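Local coordinates for protein kinase A regulatory subunit, putative (Trypanosoma cruzi, PDB 6FTF) that binds purine nucleoside analogues in two cyclic nucleotide-binding domains and probably restrains the catalytic subunit of a cAMP-independent protein kinase A until it is activated, at residues F26-E30 and D31-L35; L49-K52 and D53-V57; A64-K67 and H68-I72; L144-G147 and T148-R151. All blocks are in the same frame, centred on the assembly; numbering follows the deposited sequence.

Contact 1 (F26-E30 and D31-L35); sequences FEKSE and DEMNL
Ser29 turns OG between its own backbone N and carbonyl carbon (chi1 70°), and Glu32 three residues on sets CG beside its backbone N (chi1 -73°) and then runs extended, so that each side chain arrives at the backbone NH of the other. The result is a capping box at the start of helix 30-42, with Ser29 as N-cap. Ser29 OG accepts from Glu32 N at 2.9 Å, and in return Ser29 N donates to Glu32 OE1, also at 2.9 Å and nearly straight. The carboxylate is met on its anti side, 28° out of its plane. The first turn of a helix has NH groups with no preceding carbonyl to bind, and here a hydroxyl takes one of them while the Ser29 carbonyl serves Met33 N.

Beside the cap, Lys28, just ahead of it, and Met33 make an apolar contact, crossing at about a right angle. In the conformer described, Met33 SD lies 3.6 Å from Lys28 CB, the aliphatic root of the lysine. The ammonium end leads elsewhere: NZ donates to Phe26 O and to the carbonyls of Gly59 and Met61, which ties the incoming loop to the end of helix 51-60 and the residue after it. A second grip on Glu32 comes through water, one molecule donating both to Glu32 OE1 and to Glu27 O, each at 2.6 Å.

Contact 2 (L49-K52 and D53-V57); sequences LNTK and DIKVV
Asn50 and Asp53 meet with their amide and carboxylate planes turned 43° apart, the amide oxygen directed at the aspartate's backbone rather than at its acid group. Asn50 OD1 accepts from Asp53 N at 2.9 Å, with the donor almost in line with the side-chain C=O (171°). A chi1 of 63° folds the amide back over the turn to get there. Water completes the link: one molecule joins the two side-chain ends, accepting from Asn50 ND2 and donating to Asp53 OD1, and another ties the backbone N of Asn50 to Asp53 OD2.

This is an N-cap, Asn50 standing just before helix 51-60, and its backbone O opens the regular ladder by accepting from Ile54 N at 2.9 Å. Leu49, one residue ahead of the cap, folds inward over the first turns. Its CB rests 3.9 Å from Ile54 CD1, and its CD1 reaches Val57 CG2 at 4.1 Å, those two side chains crossing at about a right angle. Phe46 packs on both Ile54 and Val57, and Thr37 and Leu40 of helix 30-42 also touch Ile54. On the exposed flank Thr51 and Lys55 run side by side in the same direction, CG2 of the threonine 4.2 Å from CD of the lysine.

Contact 3 (A64-K67 and H68-I72); sequences ATFK and HDDCI
Phe66 lays one face of its ring over Ile72, whose CG1 sits 3.8 Å from the ring centroid and only 3° off the normal, a CH-pi contact centred on the ring. Between them the chain reverses through a type II beta turn, Lys67 to Asp70, in the link from strand 62-67 of one sheet to strand 71-73 of the other, the corner itself falling at Ile72, in the beta-sandwich of the first cyclic nucleotide-binding domain. Asp69, at the third position of the turn, has the positive phi that this turn type demands, and the turn is closed by Asp70 N donating to Lys67 O at 2.9 Å.

Both isoleucine branches that face the ring contribute: CG1 stands over its centre, while CG2 comes within 4.1 Å of Phe66 CZ. Tyr84 of strand 82-86 touches both Phe66 and Ile72, Val126 also meets the phenyl group, and Val124 backs the isoleucine, so the pair belongs to the packing between the two sheets. The Ile72 side chain lies about 8 Å from the bound 7-cyano-7-deazainosine.

At the ring's edge comes Asp70, its carboxylate plane 77° from that of the phenyl. With CG beside its own backbone N (chi1 -74°), it reaches back across the turn, and Lys67 N donates to Asp70 OD2 at 2.8 Å, approaching from above the carboxylate plane.

Contact 4 (L144-G147 and T148-R151); sequences LVMG and TAIR
Met146 reaches across to Ala149 and Ile150, whereas Leu144 and Val145, the residues leading up to it from helix 138-145, turn to other parts of the fold, both packing on helix 51-60. Met146 is fully extended, its CG anti to the backbone N (chi1 -180°), and this carries the methyl end along to the next helix. CE lies 3.7 Å from Ile150 CD1, the two side chains meeting at a slant, while nearer the backbone Met146 CG is 4.2 Å from Ala149 CB. Met115 of helix 111-116 touches both Met146 and Ala149, and Tyr116 meets Ile150.

The backbone here is a type II' beta turn from Met146 to Ala149, linking helix 138-145 to helix 149-160. Its one cross-turn bond runs from Ala149 N to Met146 O at 3.0 Å, noticeably bent at the hydrogen (140°). Gly147 follows at the second position with positive phi, a conformation that glycine adopts readily because it carries no CB to press on Thr148 N. Its carbonyl oxygen accepts from a water at 2.8 Å, and the same water takes the NH of Ile150 at 3.0 Å, bridging the turn to the first turn of the new helix.

How the contacts relate
The four contacts follow one another along the chain without overlapping, and each sits at a start or junction of secondary structure. Contacts 1 and 2 start the successive helices 30-42 and 51-60; contact 3 turns the corner between two sheets of the first nucleotide-binding domain; contact 4 joins the helix after that sandwich to helix 149-160. Contacts 1 and 2, with centres 13 Å apart, meet where Met33 packs on Lys55. Contacts 2 and 4, 14 Å apart, share an apolar seam in which Val56 CG1 approaches Leu144 CD1 at 3.7 Å. Contact 3 stands apart, its centre 23 to 28 Å from the others. Three contacts thus belong to connected helical packing, and one to the beta-sandwich.

Contact 1 (F26-E30 and D31-L35)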
ATOM      1  N   PHE A  26     -18.890   4.158  18.306  1.00 12.67           N
ATOM      2  CA  PHE A  26     -19.486   5.483  18.295  1.00 13.85           C
ATOM      3  C   PHE A  26     -20.330   5.540  17.039  1.00 14.39           C
ATOM      4  O   PHE A  26     -19.806   5.422  15.929  1.00 14.08           O
ATOM      5  CB  PHE A  26     -18.398   6.553  18.283  1.00 15.65           C
ATOM      6  CG  PHE A  26     -17.465   6.464  19.452  1.00 15.85           C
ATOM      7  CD1 PHE A  26     -17.813   7.027  20.668  1.00 19.67           C
ATOM      8  CD2 PHE A  26     -16.257   5.807  19.347  1.00 15.38           C
ATOM      9  CE1 PHE A  26     -16.967   6.942  21.747  1.00 23.59           C
ATOM     10  CE2 PHE A  26     -15.410   5.723  20.425  1.00 17.45           C
ATOM     11  CZ  PHE A  26     -15.769   6.290  21.629  1.00 21.73           C
ATOM     12  N   GLU A  27     -21.638   5.701  17.211  1.00 16.94           N
ATOM     13  CA  GLU A  27     -22.562   5.477  16.105  1.00 18.42           C
ATOM     14  C   GLU A  27     -22.190   6.320  14.892  1.00 15.37           C
ATOM     15  O   GLU A  27     -21.868   7.506  15.015  1.00 17.17           O
ATOM     16  CB  GLU A  27     -23.999   5.782  16.538  1.00 28.11           C
ATOM     17  CG  GLU A  27     -25.028   5.172  15.600  1.00 43.94           C
ATOM     18  CD  GLU A  27     -26.397   5.805  15.732  1.00 59.31           C
ATOM     19  OE1 GLU A  27     -26.618   6.553  16.708  1.00 63.38           O
ATOM     20  OE2 GLU A  27     -27.249   5.559  14.851  1.00 65.43           O
ATOM     21  N   LYS A  28     -22.226   5.688  13.724  1.00 15.97           N
ATOM     22  CA  LYS A  28     -21.848   6.307  12.464  1.00 16.26           C
ATOM     23  C   LYS A  28     -23.037   6.257  11.522  1.00 15.92           C
ATOM     24  O   LYS A  28     -23.780   5.268  11.495  1.00 16.62           O
ATOM     25  CB  LYS A  28     -20.704   5.536  11.801  1.00 14.92           C
ATOM     26  CG  LYS A  28     -19.411   5.470  12.582  1.00 12.63           C
ATOM     27  CD  LYS A  28     -18.789   6.847  12.748  1.00 14.17           C
ATOM     28  CE  LYS A  28     -17.402   6.791  13.339  1.00 12.68           C
ATOM     29  NZ  LYS A  28     -17.396   6.331  14.719  1.00 15.72           N
ATOM     30  N   SER A  29     -23.213   7.319  10.739  1.00 14.09           N
ATOM     31  CA  SER A  29     -24.144   7.275   9.634  1.00 13.94           C
ATOM     32  C   SER A  29     -23.555   6.420   8.511  1.00 12.71           C
ATOM     33  O   SER A  29     -22.353   6.129   8.475  1.00 12.50           O
ATOM     34  CB  SER A  29     -24.378   8.687   9.114  1.00 14.77           C
ATOM     35  OG  SER A  29     -23.200   9.130   8.470  1.00 12.63           O
ATOM     36  N   GLU A  30     -24.400   6.039   7.554  1.00 14.79           N
ATOM     37  CA  GLU A  30     -23.904   5.302   6.403  1.00 14.50           C
ATOM     38  C   GLU A  30     -22.854   6.106   5.650  1.00 12.83           C
ATOM     39  O   GLU A  30     -21.833   5.559   5.225  1.00 13.06           O
ATOM     40  CB  GLU A  30     -25.064   4.948   5.476  1.00 17.38           C
ATOM     41  CG  GLU A  30     -24.667   3.998   4.356  1.00 51.12           C
ATOM     42  CD  GLU A  30     -25.803   3.718   3.395  1.00 79.22           C
ATOM     43  OE1 GLU A  30     -25.645   3.994   2.187  1.00 79.41           O
ATOM     44  OE2 GLU A  30     -26.858   3.230   3.852  1.00 79.98           O
ATOM     45  N   ASP A  31     -23.079   7.412   5.486  1.00 12.11           N
ATOM     46  CA  ASP A  31     -22.121   8.248   4.768  1.00 12.15           C
ATOM     47  C   ASP A  31     -20.801   8.348   5.527  1.00 11.32           C
ATOM     48  O   ASP A  31     -19.733   8.325   4.908  1.00 11.28           O
ATOM     49  CB  ASP A  31     -22.710   9.644   4.512  1.00 14.11           C
ATOM     50  CG  ASP A  31     -23.728   9.672   3.372  1.00 18.53           C
ATOM     51  OD1 ASP A  31     -23.577   8.925   2.382  1.00 21.31           O
ATOM     52  OD2 ASP A  31     -24.679  10.479   3.456  1.00 22.03           O
ATOM     53  N   GLU A  32     -20.846   8.455   6.858  1.00 11.09           N
ATOM     54  CA  GLU A  32     -19.603   8.450   7.635  1.00 10.75           C
ATOM     55  C   GLU A  32     -18.876   7.122   7.498  1.00 10.52           C
ATOM     56  O   GLU A  32     -17.649   7.087   7.335  1.00 10.78           O
ATOM     57  CB  GLU A  32     -19.870   8.722   9.116  1.00 10.91           C
ATOM     58  CG  GLU A  32     -20.237  10.148   9.434  1.00 13.55           C
ATOM     59  CD  GLU A  32     -20.777  10.321  10.847  1.00 12.67           C
ATOM     60  OE1 GLU A  32     -21.332   9.368  11.436  1.00 14.91           O
ATOM     61  OE2 GLU A  32     -20.647  11.442  11.385  1.00 20.37           O
ATOM     62  N   MET A  33     -19.608   6.007   7.599  0.61 10.93           N
ATOM     63  CA  MET A  33     -18.985   4.701   7.422  0.61 11.27           C
ATOM     64  C   MET A  33     -18.310   4.610   6.069  0.61 11.83           C
ATOM     65  O   MET A  33     -17.170   4.140   5.967  0.61 11.36           O
ATOM     66  CB  MET A  33     -20.029   3.593   7.564  0.61 13.20           C
ATOM     67  CG  MET A  33     -20.462   3.352   8.984  0.61 14.14           C
ATOM     68  SD  MET A  33     -19.072   2.897  10.030  0.61 14.93           S
ATOM     69  CE  MET A  33     -18.651   1.285   9.396  0.61 13.62           C
ATOM     70  N   ASN A  34     -18.985   5.059   5.011  1.00 11.69           N
ATOM     71  CA  ASN A  34     -18.385   4.989   3.683  1.00 13.12           C
ATOM     72  C   ASN A  34     -17.082   5.778   3.622  1.00 11.11           C
ATOM     73  O   ASN A  34     -16.085   5.305   3.067  1.00 12.11           O
ATOM     74  CB  ASN A  34     -19.361   5.512   2.633  1.00 14.64           C
ATOM     75  CG  ASN A  34     -20.554   4.601   2.452  1.00 22.98           C
ATOM     76  OD1 ASN A  34     -20.529   3.438   2.857  1.00 23.75           O
ATOM     77  ND2 ASN A  34     -21.608   5.128   1.847  1.00 21.31           N
ATOM     78  N   LEU A  35     -17.085   7.001   4.158  1.00 10.79           N
ATOM     79  CA  LEU A  35     -15.898   7.846   4.134  1.00 10.85           C
ATOM     80  C   LEU A  35     -14.750   7.190   4.881  1.00 10.12           C
ATOM     81  O   LEU A  35     -13.626   7.084   4.369  1.00 10.87           O
ATOM     82  CB  LEU A  35     -16.249   9.207   4.744  1.00 11.08           C
ATOM     83  CG  LEU A  35     -15.159  10.283   4.798  1.00 12.25           C
ATOM     84  CD1 LEU A  35     -15.796  11.590   5.150  1.00 17.96           C
ATOM     85  CD2 LEU A  35     -14.043  10.021   5.797  1.00 13.60           C
TER
HETATM   86  O   HOH W   1     -22.594   9.697  13.720  1.00 23.53           O

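Contact 2 (L49-K52 and D53-V57)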
ATOM      1  N   LEU A  49      -7.102  -6.696   6.960  1.00 10.53           N
ATOM      2  CA  LEU A  49      -8.377  -6.820   7.650  1.00 10.46           C
ATOM      3  C   LEU A  49      -9.493  -7.093   6.654  1.00 10.78           C
ATOM      4  O   LEU A  49      -9.545  -6.505   5.575  1.00 12.57           O
ATOM      5  CB  LEU A  49      -8.693  -5.527   8.398  1.00 11.45           C
ATOM      6  CG  LEU A  49      -7.771  -5.167   9.557  1.00 15.10           C
ATOM      7  CD1 LEU A  49      -8.365  -3.989  10.315  1.00 15.57           C
ATOM      8  CD2 LEU A  49      -7.523  -6.330  10.494  1.00 22.31           C
ATOM      9  N   ASN A  50     -10.425  -7.941   7.056  1.00 12.06           N
ATOM     10  CA  ASN A  50     -11.597  -8.198   6.231  1.00 13.05           C
ATOM     11  C   ASN A  50     -12.639  -7.093   6.413  1.00 12.93           C
ATOM     12  O   ASN A  50     -12.496  -6.189   7.241  1.00 12.14           O
ATOM     13  CB  ASN A  50     -12.164  -9.595   6.513  1.00 14.91           C
ATOM     14  CG  ASN A  50     -12.671  -9.766   7.941  1.00 14.55           C
ATOM     15  OD1 ASN A  50     -13.226  -8.854   8.548  1.00 15.34           O
ATOM     16  ND2 ASN A  50     -12.528 -10.978   8.467  1.00 18.33           N
ATOM     17  N   THR A  51     -13.705  -7.164   5.609  1.00 13.55           N
ATOM     18  CA  THR A  51     -14.694  -6.087   5.583  1.00 14.83           C
ATOM     19  C   THR A  51     -15.353  -5.891   6.941  1.00 13.64           C
ATOM     20  O   THR A  51     -15.541  -4.745   7.387  1.00 13.05           O
ATOM     21  CB  THR A  51     -15.739  -6.373   4.510  1.00 19.27           C
ATOM     22  OG1 THR A  51     -15.081  -6.444   3.239  1.00 23.50           O
ATOM     23  CG2 THR A  51     -16.813  -5.283   4.469  1.00 22.96           C
ATOM     24  N   LYS A  52     -15.720  -6.985   7.612  1.00 12.41           N
ATOM     25  CA  LYS A  52     -16.350  -6.864   8.920  1.00 13.15           C
ATOM     26  C   LYS A  52     -15.435  -6.118   9.881  1.00 11.98           C
ATOM     27  O   LYS A  52     -15.860  -5.184  10.574  1.00 12.01           O
ATOM     28  CB  LYS A  52     -16.692  -8.250   9.470  1.00 15.66           C
ATOM     29  CG  LYS A  52     -17.329  -8.227  10.850  1.00 17.54           C
ATOM     30  CD  LYS A  52     -17.614  -9.653  11.341  1.00 21.79           C
ATOM     31  CE  LYS A  52     -18.050  -9.687  12.793  1.00 34.88           C
ATOM     32  NZ  LYS A  52     -18.490 -11.053  13.207  1.00 37.10           N
ATOM     33  N   ASP A  53     -14.156  -6.494   9.900  1.00 11.60           N
ATOM     34  CA  ASP A  53     -13.219  -5.890  10.841  1.00 11.79           C
ATOM     35  C   ASP A  53     -12.897  -4.445  10.484  1.00 11.25           C
ATOM     36  O   ASP A  53     -12.730  -3.612  11.384  1.00 11.38           O
ATOM     37  CB  ASP A  53     -11.948  -6.725  10.941  1.00 15.02           C
ATOM     38  CG  ASP A  53     -12.170  -8.034  11.682  1.00 22.97           C
ATOM     39  OD1 ASP A  53     -13.275  -8.235  12.247  1.00 24.22           O
ATOM     40  OD2 ASP A  53     -11.230  -8.856  11.707  1.00 23.67           O
ATOM     41  N   ILE A  54     -12.783  -4.126   9.194  1.00 10.63           N
ATOM     42  CA  ILE A  54     -12.638  -2.730   8.762  1.00 10.85           C
ATOM     43  C   ILE A  54     -13.767  -1.888   9.335  1.00 10.04           C
ATOM     44  O   ILE A  54     -13.552  -0.769   9.817  1.00 10.92           O
ATOM     45  CB  ILE A  54     -12.612  -2.640   7.217  1.00 11.54           C
ATOM     46  CG1 ILE A  54     -11.274  -3.145   6.657  1.00 11.54           C
ATOM     47  CG2 ILE A  54     -12.915  -1.203   6.739  1.00 13.48           C
ATOM     48  CD1 ILE A  54     -10.111  -2.226   6.908  1.00 13.68           C
ATOM     49  N   LYS A  55     -15.000  -2.397   9.247  1.00 10.93           N
ATOM     50  CA  LYS A  55     -16.138  -1.620   9.713  1.00 10.85           C
ATOM     51  C   LYS A  55     -16.167  -1.516  11.238  1.00 11.37           C
ATOM     52  O   LYS A  55     -16.585  -0.480  11.765  1.00 11.31           O
ATOM     53  CB  LYS A  55     -17.433  -2.147   9.096  1.00 13.35           C
ATOM     54  CG  LYS A  55     -17.482  -1.870   7.598  1.00 17.00           C
ATOM     55  CD  LYS A  55     -18.689  -2.484   6.912  1.00 25.38           C
ATOM     56  CE  LYS A  55     -19.958  -1.718   7.216  1.00 34.78           C
ATOM     57  NZ  LYS A  55     -21.140  -2.316   6.515  1.00 36.02           N
ATOM     58  N   VAL A  56     -15.700  -2.539  11.960  1.00 10.54           N
ATOM     59  CA  VAL A  56     -15.560  -2.419  13.412  1.00  9.65           C
ATOM     60  C   VAL A  56     -14.589  -1.299  13.756  1.00 10.18           C
ATOM     61  O   VAL A  56     -14.851  -0.463  14.630  1.00 11.29           O
ATOM     62  CB  VAL A  56     -15.108  -3.757  14.035  1.00 11.59           C
ATOM     63  CG1 VAL A  56     -14.756  -3.588  15.500  1.00 13.56           C
ATOM     64  CG2 VAL A  56     -16.183  -4.823  13.880  1.00 13.12           C
ATOM     65  N   VAL A  57     -13.433  -1.289  13.098  1.00  9.85           N
ATOM     66  CA  VAL A  57     -12.431  -0.266  13.358  1.00 10.46           C
ATOM     67  C   VAL A  57     -13.006   1.112  13.054  1.00 10.76           C
ATOM     68  O   VAL A  57     -12.863   2.051  13.845  1.00 11.20           O
ATOM     69  CB  VAL A  57     -11.154  -0.563  12.549  1.00 12.24           C
ATOM     70  CG1 VAL A  57     -10.191   0.599  12.612  1.00 13.30           C
ATOM     71  CG2 VAL A  57     -10.472  -1.827  13.073  1.00 14.21           C
TER
HETATM   72  O   HOH W   2      -9.755  -9.210   9.530  1.00 18.83           O
HETATM   73  O   HOH W   3     -14.219 -10.962  11.023  1.00 38.41           O

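Contact 3 (A64-K67 and H68-I72)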
ATOM      1  N   ALA A  64     -11.380  14.307  14.935  1.00  9.75           N
ATOM      2  CA  ALA A  64     -10.664  15.418  15.546  1.00 10.09           C
ATOM      3  C   ALA A  64     -10.244  16.398  14.464  1.00 10.07           C
ATOM      4  O   ALA A  64     -10.023  16.006  13.318  1.00 10.95           O
ATOM      5  CB  ALA A  64      -9.422  14.920  16.286  1.00 12.69           C
ATOM      6  N   THR A  65     -10.136  17.675  14.825  1.00 10.19           N
ATOM      7  CA  THR A  65      -9.673  18.668  13.874  1.00 10.18           C
ATOM      8  C   THR A  65      -8.570  19.494  14.501  1.00 10.16           C
ATOM      9  O   THR A  65      -8.493  19.647  15.723  1.00 11.39           O
ATOM     10  CB  THR A  65     -10.786  19.598  13.392  1.00 10.00           C
ATOM     11  OG1 THR A  65     -11.238  20.412  14.477  1.00 10.96           O
ATOM     12  CG2 THR A  65     -11.925  18.806  12.813  1.00 11.59           C
ATOM     13  N   PHE A  66      -7.748  20.055  13.626  1.00 10.22           N
ATOM     14  CA  PHE A  66      -6.575  20.824  13.984  1.00 10.92           C
ATOM     15  C   PHE A  66      -6.433  21.973  12.997  1.00 11.33           C
ATOM     16  O   PHE A  66      -7.006  21.966  11.904  1.00 12.60           O
ATOM     17  CB  PHE A  66      -5.307  19.965  13.917  1.00 11.09           C
ATOM     18  CG  PHE A  66      -5.339  18.774  14.826  1.00 10.88           C
ATOM     19  CD1 PHE A  66      -5.850  17.553  14.388  1.00 11.95           C
ATOM     20  CD2 PHE A  66      -4.860  18.868  16.117  1.00 12.93           C
ATOM     21  CE1 PHE A  66      -5.889  16.462  15.230  1.00 12.71           C
ATOM     22  CE2 PHE A  66      -4.893  17.769  16.968  1.00 14.69           C
ATOM     23  CZ  PHE A  66      -5.410  16.566  16.517  1.00 14.86           C
ATOM     24  N   LYS A  67      -5.653  22.976  13.404  1.00 12.14           N
ATOM     25  CA  LYS A  67      -5.365  24.145  12.583  1.00 11.61           C
ATOM     26  C   LYS A  67      -3.878  24.232  12.286  1.00 12.60           C
ATOM     27  O   LYS A  67      -3.058  23.623  12.970  1.00 12.52           O
ATOM     28  CB  LYS A  67      -5.789  25.436  13.293  1.00 16.38           C
ATOM     29  CG  LYS A  67      -7.256  25.485  13.629  1.00 16.86           C
ATOM     30  CD  LYS A  67      -8.107  25.446  12.370  1.00 21.54           C
ATOM     31  CE  LYS A  67      -9.588  25.609  12.663  1.00 34.54           C
ATOM     32  NZ  LYS A  67      -9.912  26.936  13.267  1.00 33.75           N
ATOM     33  N   HIS A  68      -3.543  25.051  11.286  1.00 13.89           N
ATOM     34  CA  HIS A  68      -2.154  25.337  10.953  1.00 13.99           C
ATOM     35  C   HIS A  68      -1.342  25.592  12.214  1.00 13.27           C
ATOM     36  O   HIS A  68      -1.749  26.373  13.081  1.00 14.28           O
ATOM     37  CB  HIS A  68      -2.099  26.573  10.053  1.00 16.66           C
ATOM     38  CG  HIS A  68      -0.724  26.880   9.554  1.00 17.03           C
ATOM     39  ND1 HIS A  68       0.115  27.783  10.173  1.00 25.77           N
ATOM     40  CD2 HIS A  68      -0.032  26.379   8.504  1.00 20.45           C
ATOM     41  CE1 HIS A  68       1.263  27.828   9.519  1.00 24.67           C
ATOM     42  NE2 HIS A  68       1.197  26.992   8.500  1.00 27.72           N
ATOM     43  N   ASP A  69      -0.171  24.956  12.290  1.00 13.69           N
ATOM     44  CA  ASP A  69       0.814  25.050  13.365  1.00 13.74           C
ATOM     45  C   ASP A  69       0.435  24.288  14.637  1.00 13.88           C
ATOM     46  O   ASP A  69       1.276  24.192  15.547  1.00 15.89           O
ATOM     47  CB  ASP A  69       1.226  26.492  13.720  1.00 14.73           C
ATOM     48  CG  ASP A  69       2.282  27.058  12.786  0.55 10.95           C
ATOM     49  OD1 ASP A  69       2.961  26.300  12.073  0.74 16.16           O
ATOM     50  OD2 ASP A  69       2.455  28.292  12.797  0.61 17.09           O
ATOM     51  N   ASP A  70      -0.756  23.701  14.727  1.00 13.71           N
ATOM     52  CA  ASP A  70      -1.026  22.802  15.838  1.00 12.58           C
ATOM     53  C   ASP A  70      -0.150  21.564  15.719  1.00 12.76           C
ATOM     54  O   ASP A  70       0.101  21.059  14.620  1.00 14.07           O
ATOM     55  CB  ASP A  70      -2.471  22.305  15.798  1.00 13.21           C
ATOM     56  CG  ASP A  70      -3.485  23.339  16.214  1.00 14.83           C
ATOM     57  OD1 ASP A  70      -3.116  24.408  16.754  1.00 18.69           O
ATOM     58  OD2 ASP A  70      -4.692  23.046  16.007  1.00 16.73           O
ATOM     59  N   CYS A  71       0.286  21.049  16.860  1.00 13.28           N
ATOM     60  CA  CYS A  71       0.978  19.764  16.907  1.00 13.76           C
ATOM     61  C   CYS A  71      -0.015  18.672  17.276  1.00 15.35           C
ATOM     62  O   CYS A  71      -0.660  18.744  18.326  1.00 18.01           O
ATOM     63  CB  CYS A  71       2.119  19.789  17.919  1.00 16.60           C
ATOM     64  SG  CYS A  71       3.465  20.849  17.427  1.00 20.55           S
ATOM     65  N   ILE A  72      -0.185  17.695  16.388  1.00 12.89           N
ATOM     66  CA  ILE A  72      -1.002  16.531  16.715  1.00 13.10           C
ATOM     67  C   ILE A  72      -0.350  15.738  17.841  1.00 12.61           C
ATOM     68  O   ILE A  72      -1.031  15.212  18.729  1.00 15.21           O
ATOM     69  CB  ILE A  72      -1.239  15.675  15.454  1.00 13.27           C
ATOM     70  CG1 ILE A  72      -2.000  16.483  14.400  1.00 14.18           C
ATOM     71  CG2 ILE A  72      -1.994  14.398  15.799  1.00 14.21           C
ATOM     72  CD1 ILE A  72      -2.143  15.812  13.062  1.00 17.35           C
TER

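Contact 4 (L144-G147 and T148-R151)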
ATOM      1  N   LEU A 144      -7.169  -5.438  17.367  1.00 12.48           N
ATOM      2  CA  LEU A 144      -7.875  -5.728  16.127  1.00 13.10           C
ATOM      3  C   LEU A 144      -7.100  -5.418  14.861  1.00 14.35           C
ATOM      4  O   LEU A 144      -7.430  -5.978  13.805  1.00 19.62           O
ATOM      5  CB  LEU A 144      -9.193  -4.954  16.072  1.00 16.14           C
ATOM      6  CG  LEU A 144     -10.182  -5.199  17.203  1.00 20.68           C
ATOM      7  CD1 LEU A 144     -11.469  -4.493  16.855  1.00 25.90           C
ATOM      8  CD2 LEU A 144     -10.431  -6.683  17.437  1.00 27.36           C
ATOM      9  N   VAL A 145      -6.115  -4.539  14.901  1.00 11.57           N
ATOM     10  CA  VAL A 145      -5.437  -4.095  13.695  1.00 12.19           C
ATOM     11  C   VAL A 145      -4.044  -4.688  13.570  1.00 11.68           C
ATOM     12  O   VAL A 145      -3.687  -5.234  12.527  1.00 14.24           O
ATOM     13  CB  VAL A 145      -5.387  -2.561  13.622  1.00 10.42           C
ATOM     14  CG1 VAL A 145      -4.686  -2.120  12.329  1.00 13.00           C
ATOM     15  CG2 VAL A 145      -6.776  -1.978  13.707  1.00 12.15           C
ATOM     16  N   MET A 146      -3.236  -4.567  14.614  1.00 11.30           N
ATOM     17  CA  MET A 146      -1.804  -4.786  14.459  1.00 11.75           C
ATOM     18  C   MET A 146      -1.494  -6.189  13.941  1.00 11.88           C
ATOM     19  O   MET A 146      -0.672  -6.358  13.030  1.00 11.06           O
ATOM     20  CB  MET A 146      -1.113  -4.533  15.786  1.00 13.62           C
ATOM     21  CG  MET A 146       0.368  -4.735  15.696  1.00 16.42           C
ATOM     22  SD  MET A 146       1.173  -4.096  17.150  0.80 16.07           S
ATOM     23  CE  MET A 146       2.840  -4.691  16.882  1.00 25.52           C
ATOM     24  N   GLY A 147      -2.109  -7.205  14.527  1.00 10.98           N
ATOM     25  CA  GLY A 147      -1.947  -8.543  13.996  1.00 11.83           C
ATOM     26  C   GLY A 147      -0.493  -8.914  13.870  1.00 10.97           C
ATOM     27  O   GLY A 147       0.298  -8.706  14.796  1.00 11.85           O
ATOM     28  N   THR A 148      -0.136  -9.454  12.705  1.00 11.18           N
ATOM     29  CA  THR A 148       1.214  -9.919  12.426  1.00 11.41           C
ATOM     30  C   THR A 148       2.080  -8.863  11.743  1.00 10.04           C
ATOM     31  O   THR A 148       2.978  -9.209  10.971  1.00 10.42           O
ATOM     32  CB  THR A 148       1.164 -11.211  11.607  1.00 13.63           C
ATOM     33  OG1 THR A 148       0.393 -10.991  10.424  1.00 15.47           O
ATOM     34  CG2 THR A 148       0.563 -12.363  12.431  1.00 16.24           C
ATOM     35  N   ALA A 149       1.863  -7.584  12.050  1.00  9.18           N
ATOM     36  CA  ALA A 149       2.566  -6.510  11.359  1.00  8.53           C
ATOM     37  C   ALA A 149       4.076  -6.659  11.448  1.00  8.95           C
ATOM     38  O   ALA A 149       4.786  -6.415  10.470  1.00  9.00           O
ATOM     39  CB  ALA A 149       2.162  -5.153  11.923  1.00 10.79           C
ATOM     40  N   ILE A 150       4.602  -6.988  12.623  1.00  9.55           N
ATOM     41  CA  ILE A 150       6.050  -7.065  12.774  1.00 10.42           C
ATOM     42  C   ILE A 150       6.613  -8.234  11.978  1.00  9.59           C
ATOM     43  O   ILE A 150       7.643  -8.109  11.301  1.00  9.34           O
ATOM     44  CB  ILE A 150       6.424  -7.072  14.266  1.00 11.67           C
ATOM     45  CG1 ILE A 150       6.103  -5.680  14.878  1.00 13.94           C
ATOM     46  CG2 ILE A 150       7.893  -7.429  14.460  1.00 14.06           C
ATOM     47  CD1 ILE A 150       6.406  -5.512  16.370  1.00 15.04           C
ATOM     48  N   ARG A 151       5.946  -9.390  12.029  1.00  9.56           N
ATOM     49  CA  ARG A 151       6.365 -10.545  11.246  1.00 10.12           C
ATOM     50  C   ARG A 151       6.338 -10.240   9.759  1.00  9.62           C
ATOM     51  O   ARG A 151       7.238 -10.655   9.018  1.00  9.45           O
ATOM     52  CB  ARG A 151       5.436 -11.723  11.555  1.00 11.80           C
ATOM     53  CG  ARG A 151       5.675 -12.958  10.723  1.00 15.09           C
ATOM     54  CD  ARG A 151       4.611 -14.022  11.042  1.00 24.16           C
ATOM     55  NE  ARG A 151       4.808 -15.253  10.282  1.00 31.11           N
ATOM     56  CZ  ARG A 151       5.608 -16.253  10.652  1.00 37.87           C
ATOM     57  NH1 ARG A 151       6.302 -16.188  11.781  1.00 36.94           N
ATOM     58  NH2 ARG A 151       5.714 -17.327   9.885  1.00 33.50           N
TER
HETATM   59  O   HOH W   4       2.947  -7.747  15.049  1.00 14.48           O